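Local coordinates for cell division control protein 73 (Saccharomyces cerevisiae, PDB 3V46), which serves as a subunit of the PAF1 complex in RNA polymerase II transcription elongation, its C-terminal Ras-like domain promoting association of the complex with chromatin, at residues I16-S21 / D86-I91; V55-N60 / F70-N75; E110-C115 / W134-V139; K116-H121 / R154-S159. One frame throughout, in Å; residues are numbered along the deposited sequence. Where two conformers were deposited one is given.

Interaction 1 (I16-S21 / D86-I91); sequences IILIPS and DRVVAI
Ile16 reaches across to Arg87 with the whole of its long branch. Its CB sits by Arg87 O and 4.2 Å from Val88 CG2. CG1 passes 4.1 Å from Arg87 CB. The terminal CD1 closes to 3.8 Å from the same Arg87 CB before settling over one face of the guanidinium, near the rim of that flat group. The branch gets there because CG1 stands beside the backbone N of Ile16 (chi1 -59°), the end of the residue that faces Arg87. The arginine chain bends at chi3, and its NH2 bonds the carbonyl of Asp14, which fixes the group that CD1 covers. Beneath the side chains the two strands run parallel, their short axes 26° apart. Ile16 N donates a hydrogen bond to Arg87 O, Val89 N bonds Ile16 O at 2.9 Å, and Leu18 N bonds Ala90 O at 3.0 Å. Between Ile16–Val88 and Ile17–Ala90 the pairing slips by one residue, a beta bulge at Val89. On the face that holds Ile16, Leu18 crosses Val88 at about a right angle, Leu18 CG to Val88 CG1 4.0 Å, and lies alongside Ile91. On the other face Ile17 CG2 meets Ala90 CB at 4.2 Å, and both residues pack on Leu160 of helix 149-166. Parallel neighbours buried in the middle of a mixed sheet, with a helix against one face, are what the Ras-like alpha/beta fold of this Cdc73 domain is built on.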
# COMPACT_ATOMS: atom_id res chain seq x y z
N ILE A 16 2.94 3.68 8.66
CA ILE A 16 3.25 4.21 7.35
C ILE A 16 2.99 3.17 6.27
O ILE A 16 3.33 1.99 6.43
CB ILE A 16 4.71 4.65 7.29
CG1 ILE A 16 4.98 5.73 8.35
CG2 ILE A 16 5.06 5.17 5.91
CD1 ILE A 16 6.45 6.05 8.58
N ILE A 17 2.39 3.62 5.17
CA ILE A 17 2.21 2.81 3.98
C ILE A 17 3.02 3.45 2.86
O ILE A 17 2.89 4.64 2.61
CB ILE A 17 0.74 2.72 3.55
CG1 ILE A 17 -0.11 2.07 4.66
CG2 ILE A 17 0.60 1.91 2.26
CD1 ILE A 17 -1.63 2.01 4.38
N LEU A 18 3.87 2.67 2.21
CA LEU A 18 4.66 3.19 1.10
C LEU A 18 3.99 2.84 -0.21
O LEU A 18 3.71 1.68 -0.47
CB LEU A 18 6.06 2.59 1.10
CG LEU A 18 6.89 2.77 2.36
CD1 LEU A 18 8.27 2.17 2.15
CD2 LEU A 18 6.99 4.23 2.68
N ILE A 19 3.76 3.86 -1.04
CA ILE A 19 3.15 3.68 -2.34
C ILE A 19 3.87 4.56 -3.36
O ILE A 19 3.32 5.55 -3.85
CB ILE A 19 1.62 3.95 -2.30
CG1 ILE A 19 0.97 3.57 -3.63
CG2 ILE A 19 1.32 5.40 -1.91
CD1 ILE A 19 -0.53 3.49 -3.59
N PRO A 20 5.11 4.22 -3.66
CA PRO A 20 5.72 4.92 -4.80
C PRO A 20 5.03 4.48 -6.08
O PRO A 20 4.34 3.45 -6.09
CB PRO A 20 7.15 4.40 -4.79
CG PRO A 20 7.01 2.99 -4.31
CD PRO A 20 5.94 3.09 -3.21
N SER A 21 5.18 5.24 -7.15
CA SER A 21 4.50 4.88 -8.37
C SER A 21 5.45 4.76 -9.55
O SER A 21 6.52 5.36 -9.57
CB SER A 21 3.39 5.90 -8.71
OG SER A 21 3.91 7.20 -8.98
N ASP A 86 10.66 1.22 11.11
CA ASP A 86 9.94 0.25 11.93
C ASP A 86 8.44 0.48 11.87
O ASP A 86 7.66 -0.39 12.26
CB ASP A 86 10.39 0.32 13.39
CG ASP A 86 11.83 -0.08 13.58
OD1 ASP A 86 12.31 -0.95 12.83
OD2 ASP A 86 12.48 0.48 14.50
N ARG A 87 8.04 1.67 11.40
CA ARG A 87 6.64 2.08 11.34
C ARG A 87 5.97 1.68 10.03
O ARG A 87 4.77 1.82 9.89
CB ARG A 87 6.52 3.60 11.51
CG ARG A 87 6.90 4.10 12.90
CD ARG A 87 7.09 5.61 12.93
NE ARG A 87 5.89 6.34 12.51
CZ ARG A 87 5.85 7.65 12.30
NH1 ARG A 87 6.93 8.39 12.50
NH2 ARG A 87 4.72 8.22 11.91
N VAL A 88 6.75 1.19 9.07
CA VAL A 88 6.20 0.83 7.77
C VAL A 88 5.47 -0.50 7.91
O VAL A 88 6.07 -1.52 8.27
CB VAL A 88 7.31 0.74 6.70
CG1 VAL A 88 6.77 0.19 5.38
CG2 VAL A 88 7.93 2.11 6.47
N VAL A 89 4.16 -0.48 7.64
CA VAL A 89 3.30 -1.65 7.84
C VAL A 89 2.82 -2.27 6.53
O VAL A 89 2.37 -3.41 6.51
CB VAL A 89 2.08 -1.33 8.74
CG1 VAL A 89 2.53 -0.90 10.12
CG2 VAL A 89 1.21 -0.26 8.11
N ALA A 90 2.91 -1.52 5.44
CA ALA A 90 2.53 -2.04 4.13
C ALA A 90 3.29 -1.31 3.05
O ALA A 90 3.56 -0.11 3.17
CB ALA A 90 1.03 -1.92 3.91
N ILE A 91 3.60 -2.05 1.99
CA ILE A 91 4.31 -1.54 0.84
C ILE A 91 3.58 -1.98 -0.41
O ILE A 91 3.40 -3.19 -0.65
CB ILE A 91 5.77 -2.04 0.81
CG1 ILE A 91 6.52 -1.57 2.08
CG2 ILE A 91 6.49 -1.56 -0.45
CD1 ILE A 91 7.89 -2.13 2.23

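Interaction 2 (V55-N60 / F70-N75)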
# COMPACT_ATOMS: atom_id res chain seq x y z
N VAL A 55 -0.43 11.54 1.73
CA VAL A 55 -1.82 11.61 2.14
C VAL A 55 -2.04 10.92 3.47
O VAL A 55 -1.28 10.05 3.88
CB VAL A 55 -2.79 11.05 1.10
CG1 VAL A 55 -2.62 11.76 -0.23
CG2 VAL A 55 -2.60 9.57 0.94
N ASN A 56 -3.07 11.35 4.17
CA ASN A 56 -3.43 10.76 5.44
C ASN A 56 -4.79 10.11 5.33
O ASN A 56 -5.68 10.64 4.68
CB ASN A 56 -3.47 11.84 6.51
CG ASN A 56 -2.15 12.55 6.67
OD1 ASN A 56 -1.25 12.07 7.35
ND2 ASN A 56 -2.01 13.70 6.01
N ILE A 57 -4.93 8.95 5.97
CA ILE A 57 -6.20 8.25 6.04
C ILE A 57 -6.38 7.73 7.45
O ILE A 57 -5.49 7.07 7.99
CB ILE A 57 -6.26 7.06 5.05
CG1 ILE A 57 -6.27 7.56 3.60
CG2 ILE A 57 -7.50 6.21 5.30
CD1 ILE A 57 -6.38 6.43 2.56
N GLU A 58 -7.53 8.02 8.06
CA GLU A 58 -7.85 7.46 9.35
C GLU A 58 -8.83 6.32 9.14
O GLU A 58 -9.77 6.42 8.34
CB GLU A 58 -8.47 8.54 10.25
CG GLU A 58 -8.79 8.05 11.65
CD GLU A 58 -8.94 9.18 12.67
OE1 GLU A 58 -8.20 10.19 12.61
OE2 GLU A 58 -9.80 9.06 13.53
N LYS A 59 -8.60 5.22 9.85
CA LYS A 59 -9.44 4.04 9.76
C LYS A 59 -9.88 3.57 11.13
O LYS A 59 -9.07 3.41 12.04
CB LYS A 59 -8.68 2.91 9.06
CG LYS A 59 -9.45 1.59 8.95
CD LYS A 59 -10.62 1.72 7.99
CE LYS A 59 -11.31 0.37 7.77
NZ LYS A 59 -12.52 0.52 6.94
N ASN A 60 -11.18 3.33 11.27
CA ASN A 60 -11.71 2.69 12.46
C ASN A 60 -11.87 1.20 12.15
O ASN A 60 -12.74 0.80 11.38
CB ASN A 60 -13.04 3.32 12.85
CG ASN A 60 -13.53 2.86 14.21
OD1 ASN A 60 -14.45 2.05 14.32
ND2 ASN A 60 -12.89 3.37 15.27
N PHE A 70 -3.05 6.52 9.24
CA PHE A 70 -1.96 6.15 8.35
C PHE A 70 -1.34 7.34 7.65
O PHE A 70 -2.04 8.25 7.20
CB PHE A 70 -2.46 5.18 7.27
CG PHE A 70 -2.94 3.88 7.82
CD1 PHE A 70 -2.05 2.83 8.04
CD2 PHE A 70 -4.28 3.69 8.13
CE1 PHE A 70 -2.49 1.62 8.55
CE2 PHE A 70 -4.72 2.49 8.63
CZ PHE A 70 -3.83 1.45 8.85
N ILE A 71 -0.02 7.31 7.56
CA ILE A 71 0.72 8.21 6.71
C ILE A 71 1.05 7.42 5.45
O ILE A 71 1.70 6.38 5.52
CB ILE A 71 2.01 8.64 7.40
CG1 ILE A 71 1.68 9.40 8.70
CG2 ILE A 71 2.86 9.50 6.48
CD1 ILE A 71 2.86 9.58 9.60
N ILE A 72 0.60 7.91 4.30
CA ILE A 72 0.76 7.19 3.03
C ILE A 72 1.61 8.06 2.13
O ILE A 72 1.24 9.18 1.80
CB ILE A 72 -0.60 6.91 2.39
CG1 ILE A 72 -1.50 6.18 3.39
CG2 ILE A 72 -0.43 6.11 1.09
CD1 ILE A 72 -2.90 5.88 2.90
N VAL A 73 2.79 7.57 1.77
CA VAL A 73 3.76 8.40 1.08
C VAL A 73 4.29 7.72 -0.15
O VAL A 73 4.44 6.50 -0.18
CB VAL A 73 4.94 8.79 1.99
CG1 VAL A 73 4.50 9.83 2.99
CG2 VAL A 73 5.53 7.57 2.71
N ASP A 74 4.63 8.52 -1.16
CA ASP A 74 5.17 8.00 -2.43
C ASP A 74 6.68 8.12 -2.52
O ASP A 74 7.26 7.91 -3.58
CB ASP A 74 4.50 8.66 -3.64
CG ASP A 74 4.91 10.12 -3.86
OD1 ASP A 74 5.74 10.65 -3.11
OD2 ASP A 74 4.41 10.73 -4.83
N ASN A 75 7.32 8.41 -1.39
CA ASN A 75 8.74 8.67 -1.34
C ASN A 75 9.25 8.39 0.08
O ASN A 75 8.46 8.12 0.98
CB ASN A 75 9.02 10.12 -1.69
CG ASN A 75 8.47 11.08 -0.65
OD1 ASN A 75 9.17 11.46 0.29
ND2 ASN A 75 7.20 11.42 -0.78
O HOH W 1 -2.57 10.42 9.16
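Val55 lays its CG2 against Ile72, 3.6 Å from Ile72 CB, the two side chains crossing at a slant on the sheet face they share with Ile57 and Phe70. With CG1 of the valine anti to the carbonyl carbon (chi1 -57°), CG2 is left between N and C, from where it reaches Ile72. Further along the same face the long branches of Ile57 and Ile72 converge, CD1 on CD1 at 3.5 Å. Phe70 turns a ring edge to the neighbouring strand, where Ile57 O and Lys59 CB lie near the ring plane; CB of the lysine is 4.0 Å from Phe70 CE2. The rest of the Lys59 chain leads away to a cation-pi contact with Trp157 of helix 149-166, which also meets Ile57. Four backbone bonds tie the antiparallel strands in two hydrogen-bonded pairs, Val55 with Ile72 and Ile57 with Phe70. The shortest runs from Phe70 N to Ile57 O at 2.8 Å; that from Ile57 N to Phe70 O is longer, 3.2 Å. This hairpin at the sheet margin is two-sided in chemistry: Ile57 and Phe70 carry the apolar face to helix 149-166, while on the other face Ile71 lies beside Asn56, whose OD1 is linked to Phe70 O by a water that donates to OD1 at 2.8 Å and to the carbonyl at 3.0 Å.

Interaction 3 (E110-C115 / W134-V139)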
# COMPACT_ATOMS: atom_id res chain seq x y z
N GLU A 110 14.15 -10.11 2.33
CA GLU A 110 14.13 -9.63 3.71
C GLU A 110 12.98 -8.66 3.94
O GLU A 110 12.27 -8.76 4.94
CB GLU A 110 15.45 -8.96 4.11
CG GLU A 110 15.43 -8.45 5.56
CD GLU A 110 16.78 -7.93 6.05
OE1 GLU A 110 17.58 -7.50 5.20
OE2 GLU A 110 17.03 -7.96 7.28
N LEU A 111 12.79 -7.73 3.01
CA LEU A 111 11.78 -6.71 3.15
C LEU A 111 10.39 -7.31 3.35
O LEU A 111 9.65 -6.90 4.24
CB LEU A 111 11.78 -5.79 1.92
CG LEU A 111 10.74 -4.68 1.89
CD1 LEU A 111 10.99 -3.70 3.03
CD2 LEU A 111 10.78 -3.96 0.55
N PHE A 112 10.01 -8.28 2.51
CA PHE A 112 8.65 -8.80 2.55
C PHE A 112 8.46 -9.91 3.58
O PHE A 112 7.35 -10.41 3.78
CB PHE A 112 8.19 -9.22 1.16
CG PHE A 112 8.10 -8.06 0.20
CD1 PHE A 112 7.41 -6.92 0.56
CD2 PHE A 112 8.74 -8.09 -1.02
CE1 PHE A 112 7.35 -5.84 -0.29
CE2 PHE A 112 8.68 -7.02 -1.88
CZ PHE A 112 7.98 -5.89 -1.51
N GLN A 113 9.55 -10.27 4.26
CA GLN A 113 9.46 -11.14 5.41
C GLN A 113 9.00 -10.34 6.63
O GLN A 113 8.41 -10.89 7.56
CB GLN A 113 10.80 -11.80 5.70
CG GLN A 113 11.03 -13.08 4.92
CD GLN A 113 12.28 -13.81 5.36
OE1 GLN A 113 13.38 -13.55 4.87
NE2 GLN A 113 12.11 -14.74 6.30
N ARG A 114 9.26 -9.04 6.63
CA ARG A 114 8.95 -8.24 7.81
C ARG A 114 7.98 -7.08 7.56
O ARG A 114 7.49 -6.49 8.53
CB ARG A 114 10.24 -7.74 8.46
CG ARG A 114 11.07 -6.84 7.59
CD ARG A 114 12.39 -6.54 8.29
NE ARG A 114 12.15 -5.87 9.57
CZ ARG A 114 12.91 -6.00 10.65
NH1 ARG A 114 13.99 -6.78 10.63
NH2 ARG A 114 12.60 -5.34 11.75
N CYS A 115 7.71 -6.76 6.29
CA CYS A 115 6.71 -5.75 5.93
C CYS A 115 5.76 -6.40 4.94
O CYS A 115 6.18 -7.09 4.02
CB CYS A 115 7.32 -4.50 5.26
SG CYS A 115 8.55 -3.53 6.21
N TRP A 134 7.95 -12.93 -5.38
CA TRP A 134 7.97 -12.15 -4.15
C TRP A 134 6.84 -12.56 -3.24
O TRP A 134 5.74 -12.91 -3.70
CB TRP A 134 7.81 -10.66 -4.43
CG TRP A 134 8.95 -10.01 -5.15
CD1 TRP A 134 10.20 -10.53 -5.39
CD2 TRP A 134 8.94 -8.71 -5.76
NE1 TRP A 134 10.96 -9.63 -6.11
CE2 TRP A 134 10.21 -8.51 -6.34
CE3 TRP A 134 7.98 -7.70 -5.87
CZ2 TRP A 134 10.54 -7.33 -7.02
CZ3 TRP A 134 8.32 -6.53 -6.54
CH2 TRP A 134 9.58 -6.36 -7.11
N ASN A 135 7.12 -12.50 -1.94
CA ASN A 135 6.14 -12.72 -0.90
C ASN A 135 5.26 -11.49 -0.74
O ASN A 135 5.27 -10.83 0.30
CB ASN A 135 6.85 -12.99 0.42
CG ASN A 135 5.90 -13.34 1.55
OD1 ASN A 135 4.90 -14.02 1.35
ND2 ASN A 135 6.21 -12.88 2.75
N VAL A 136 4.52 -11.18 -1.80
CA VAL A 136 3.55 -10.09 -1.80
C VAL A 136 2.18 -10.63 -2.22
O VAL A 136 2.06 -11.61 -2.95
CB VAL A 136 3.97 -8.91 -2.73
CG1 VAL A 136 5.34 -8.37 -2.33
CG2 VAL A 136 3.93 -9.31 -4.20
N GLU A 137 1.14 -9.97 -1.73
CA GLU A 137 -0.21 -10.35 -2.08
C GLU A 137 -0.58 -9.69 -3.39
O GLU A 137 -0.49 -8.48 -3.52
CB GLU A 137 -1.16 -9.94 -0.96
CG GLU A 137 -2.59 -10.28 -1.20
CD GLU A 137 -3.42 -10.21 0.06
OE1 GLU A 137 -4.64 -10.02 -0.06
OE2 GLU A 137 -2.87 -10.34 1.17
N LYS A 138 -0.97 -10.48 -4.38
CA LYS A 138 -1.38 -9.97 -5.68
C LYS A 138 -2.89 -9.76 -5.67
O LYS A 138 -3.65 -10.70 -5.39
CB LYS A 138 -1.00 -10.94 -6.80
CG LYS A 138 0.50 -11.12 -7.03
CD LYS A 138 1.13 -12.12 -6.06
CE LYS A 138 2.64 -12.20 -6.28
NZ LYS A 138 3.34 -13.02 -5.27
N VAL A 139 -3.33 -8.55 -6.01
CA VAL A 139 -4.73 -8.19 -5.94
C VAL A 139 -5.18 -7.66 -7.30
O VAL A 139 -4.57 -6.74 -7.85
CB VAL A 139 -4.96 -7.12 -4.85
CG1 VAL A 139 -6.43 -6.77 -4.75
CG2 VAL A 139 -4.43 -7.61 -3.52
O HOH W 2 4.31 -9.54 2.36
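Val136 plants CG1 squarely over the Phe112 ring, 3.5 Å from the ring centroid and only 5° off its normal, a CH-pi contact in which all six ring carbons lie at similar distances from one methyl. This is the tight part of the contact. Leu111 CD2 touches the opposite face of the ring toward the rim, so that the phenyl is held between two aliphatic groups. Trp134 adds to this side: Phe112 CE2 comes 4.1 Å from Trp134 CE3, the two ring planes inclined at 39°. Phe100 meets both aromatic residues edge-to-face, closing the cluster between helix 108-114 and strand 136-141. Toward the solvent the contact thins to Asn135, an exposed residue at the centre of an inverse gamma turn. Its CG, turned anti to the backbone N, swings the amide toward the helix, where Asn135 ND2 donates to Phe112 O at 2.9 Å. That bond is bent, 132° at the hydrogen, and the donor stands well above the carbonyl plane. A water lies close by, 2.6 Å from Asn135 O, with a longer and weak approach to Phe112 O. On the strand side, Lys138 NZ folds back to the carbonyl oxygens of Trp134 at 2.9 Å and of Val136. The chemistry thus splits in two: dispersion and CH-pi contacts carry the buried half, whereas at the surface a bent hydrogen bond from the asparagine amide and a water serve the carbonyls of Phe112 and Asn135.

Interaction 4 (K116-H121 / R154-S159); sequences KGYYFH and RYFWHS
Phe156 drives its CE1 edge onto the face of Tyr118, the atom standing 3.5 Å above the middle of the ring and 3.6 Å from Tyr118 CZ. The pair is edge-to-face with planes at 53° and centroids 4.9 Å apart. Because the Phe156 ring extends from CB on the side remote from its own backbone N (chi1 171°), CE1 and CD1 are carried to the strand. There Phe156 CD1 also meets Phe120, 4.0 Å from Phe120 CZ and in the plane of that ring, so the same phenyl edge serves Tyr118 and Phe120. One turn on, Ser159 OG lies near the plane of the Tyr118 ring and hydrogen-bonds Tyr118 OH at 2.8 Å; either hydroxyl could be the donor. Lys116, bent at chi2, brings CE to 3.6 Å from Ser159 OG. In the second shell, Glu137 on the adjoining strand 136-141 forms a salt bridge with Lys116 NZ, accepts from Tyr155 OH, and makes a weak bond to Ser159 OG. Leu36 of helix 32-38 touches Phe156, while Phe35 packs on Phe120. A buried hydroxyl pair thus sits at the border between an aromatic layer and a lysine–glutamate salt bridge, where the strand-to-helix contact passes from ring packing to paired charges that may polarise the hydroxyls.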
# COMPACT_ATOMS: atom_id res chain seq x y z
N LYS A 116 4.47 -6.15 5.11
CA LYS A 116 3.46 -6.68 4.21
C LYS A 116 3.52 -5.99 2.85
O LYS A 116 3.46 -4.77 2.77
CB LYS A 116 2.09 -6.49 4.84
CG LYS A 116 0.95 -6.88 3.95
CD LYS A 116 0.70 -8.34 4.03
CE LYS A 116 -0.51 -8.73 3.21
NZ LYS A 116 -0.68 -10.19 3.21
N GLY A 117 3.65 -6.78 1.80
CA GLY A 117 3.66 -6.26 0.44
C GLY A 117 2.40 -6.58 -0.34
O GLY A 117 1.77 -7.63 -0.14
N TYR A 118 2.04 -5.67 -1.24
CA TYR A 118 0.90 -5.81 -2.14
C TYR A 118 1.34 -5.48 -3.55
O TYR A 118 2.19 -4.62 -3.76
CB TYR A 118 -0.24 -4.86 -1.75
CG TYR A 118 -0.86 -5.14 -0.41
CD1 TYR A 118 -0.36 -4.54 0.74
CD2 TYR A 118 -1.92 -6.01 -0.29
CE1 TYR A 118 -0.91 -4.78 1.96
CE2 TYR A 118 -2.49 -6.26 0.95
CZ TYR A 118 -1.98 -5.64 2.07
OH TYR A 118 -2.52 -5.88 3.31
N TYR A 119 0.75 -6.18 -4.52
CA TYR A 119 0.93 -5.87 -5.92
C TYR A 119 -0.46 -5.84 -6.57
O TYR A 119 -1.10 -6.86 -6.72
CB TYR A 119 1.81 -6.91 -6.62
CG TYR A 119 1.99 -6.64 -8.09
CD1 TYR A 119 2.86 -5.66 -8.54
CD2 TYR A 119 1.28 -7.37 -9.04
CE1 TYR A 119 3.02 -5.39 -9.88
CE2 TYR A 119 1.45 -7.12 -10.39
CZ TYR A 119 2.31 -6.13 -10.80
OH TYR A 119 2.49 -5.88 -12.14
N PHE A 120 -0.91 -4.65 -6.93
CA PHE A 120 -2.21 -4.47 -7.57
C PHE A 120 -2.04 -4.41 -9.08
O PHE A 120 -1.11 -3.78 -9.59
CB PHE A 120 -2.87 -3.17 -7.09
CG PHE A 120 -3.50 -3.26 -5.72
CD1 PHE A 120 -2.72 -3.14 -4.58
CD2 PHE A 120 -4.87 -3.44 -5.59
CE1 PHE A 120 -3.31 -3.21 -3.33
CE2 PHE A 120 -5.45 -3.50 -4.34
CZ PHE A 120 -4.67 -3.39 -3.21
N HIS A 121 -2.95 -5.07 -9.79
CA HIS A 121 -2.92 -5.05 -11.24
C HIS A 121 -4.30 -5.33 -11.80
O HIS A 121 -5.21 -5.76 -11.08
CB HIS A 121 -1.92 -6.08 -11.77
CG HIS A 121 -2.32 -7.49 -11.49
ND1 HIS A 121 -2.84 -8.32 -12.45
CD2 HIS A 121 -2.28 -8.21 -10.34
CE1 HIS A 121 -3.11 -9.50 -11.91
NE2 HIS A 121 -2.78 -9.46 -10.64
N ARG A 154 -12.86 -3.94 1.05
CA ARG A 154 -13.16 -4.54 2.34
C ARG A 154 -12.10 -5.58 2.65
O ARG A 154 -11.58 -5.65 3.77
CB ARG A 154 -14.56 -5.18 2.34
CG ARG A 154 -14.88 -5.91 3.62
CD ARG A 154 -16.26 -6.57 3.57
NE ARG A 154 -17.34 -5.61 3.38
CZ ARG A 154 -18.06 -5.48 2.27
NH1 ARG A 154 -17.84 -6.28 1.22
NH2 ARG A 154 -19.02 -4.57 2.20
N TYR A 155 -11.76 -6.38 1.65
CA TYR A 155 -10.75 -7.40 1.83
C TYR A 155 -9.38 -6.79 2.11
O TYR A 155 -8.62 -7.30 2.93
CB TYR A 155 -10.67 -8.31 0.61
CG TYR A 155 -9.51 -9.25 0.73
CD1 TYR A 155 -9.59 -10.38 1.53
CD2 TYR A 155 -8.31 -8.98 0.10
CE1 TYR A 155 -8.51 -11.23 1.67
CE2 TYR A 155 -7.24 -9.81 0.23
CZ TYR A 155 -7.33 -10.94 1.02
OH TYR A 155 -6.24 -11.77 1.15
N PHE A 156 -9.07 -5.69 1.44
CA PHE A 156 -7.79 -5.06 1.68
C PHE A 156 -7.69 -4.60 3.12
O PHE A 156 -6.70 -4.84 3.79
CB PHE A 156 -7.55 -3.85 0.77
CG PHE A 156 -6.34 -3.08 1.17
CD1 PHE A 156 -5.08 -3.49 0.76
CD2 PHE A 156 -6.44 -1.97 2.01
CE1 PHE A 156 -3.96 -2.82 1.14
CE2 PHE A 156 -5.30 -1.28 2.39
CZ PHE A 156 -4.05 -1.71 1.95
N TRP A 157 -8.73 -3.92 3.61
CA TRP A 157 -8.68 -3.44 4.97
C TRP A 157 -8.61 -4.58 5.97
O TRP A 157 -7.94 -4.45 7.00
CB TRP A 157 -9.87 -2.53 5.28
CG TRP A 157 -9.76 -1.13 4.76
CD1 TRP A 157 -10.60 -0.52 3.89
CD2 TRP A 157 -8.76 -0.16 5.11
NE1 TRP A 157 -10.20 0.78 3.68
CE2 TRP A 157 -9.08 1.02 4.42
CE3 TRP A 157 -7.65 -0.17 5.95
CZ2 TRP A 157 -8.31 2.18 4.53
CZ3 TRP A 157 -6.89 0.98 6.06
CH2 TRP A 157 -7.23 2.14 5.36
N HIS A 158 -9.30 -5.68 5.70
CA HIS A 158 -9.24 -6.87 6.56
C HIS A 158 -7.82 -7.43 6.57
O HIS A 158 -7.30 -7.79 7.63
CB HIS A 158 -10.26 -7.91 6.08
CG HIS A 158 -10.09 -9.27 6.68
ND1 HIS A 158 -10.71 -9.66 7.85
CD2 HIS A 158 -9.38 -10.35 6.26
CE1 HIS A 158 -10.38 -10.91 8.13
NE2 HIS A 158 -9.58 -11.35 7.18
N SER A 159 -7.18 -7.48 5.40
CA SER A 159 -5.82 -7.97 5.25
C SER A 159 -4.86 -7.10 6.06
O SER A 159 -3.99 -7.60 6.76
CB SER A 159 -5.41 -7.95 3.77
OG SER A 159 -4.04 -8.26 3.60

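How the interactions relate
All four contacts belong to one mixed six-stranded sheet and the helices beside it. Interaction 1 joins two central parallel strands; interaction 2, nested between its segments along the chain, adds the hairpin that leads to edge strand 54-59, with centres about 9 Å apart. Strand 16-18 bonds to strand 68-73, and strand 88-92 to strand 116-122 of interaction 4. Interactions 3 and 4 alternate in sequence and meet through Glu137 and Val139, their centres about 11 Å apart. Interactions 2 and 3 lie on opposite sides of the chain's centre, about 19 Å between centres, while Trp157 of helix 149-166 links interactions 2 and 4. Together they span a non-GTP-binding Ras-like domain offering a protein interaction surface.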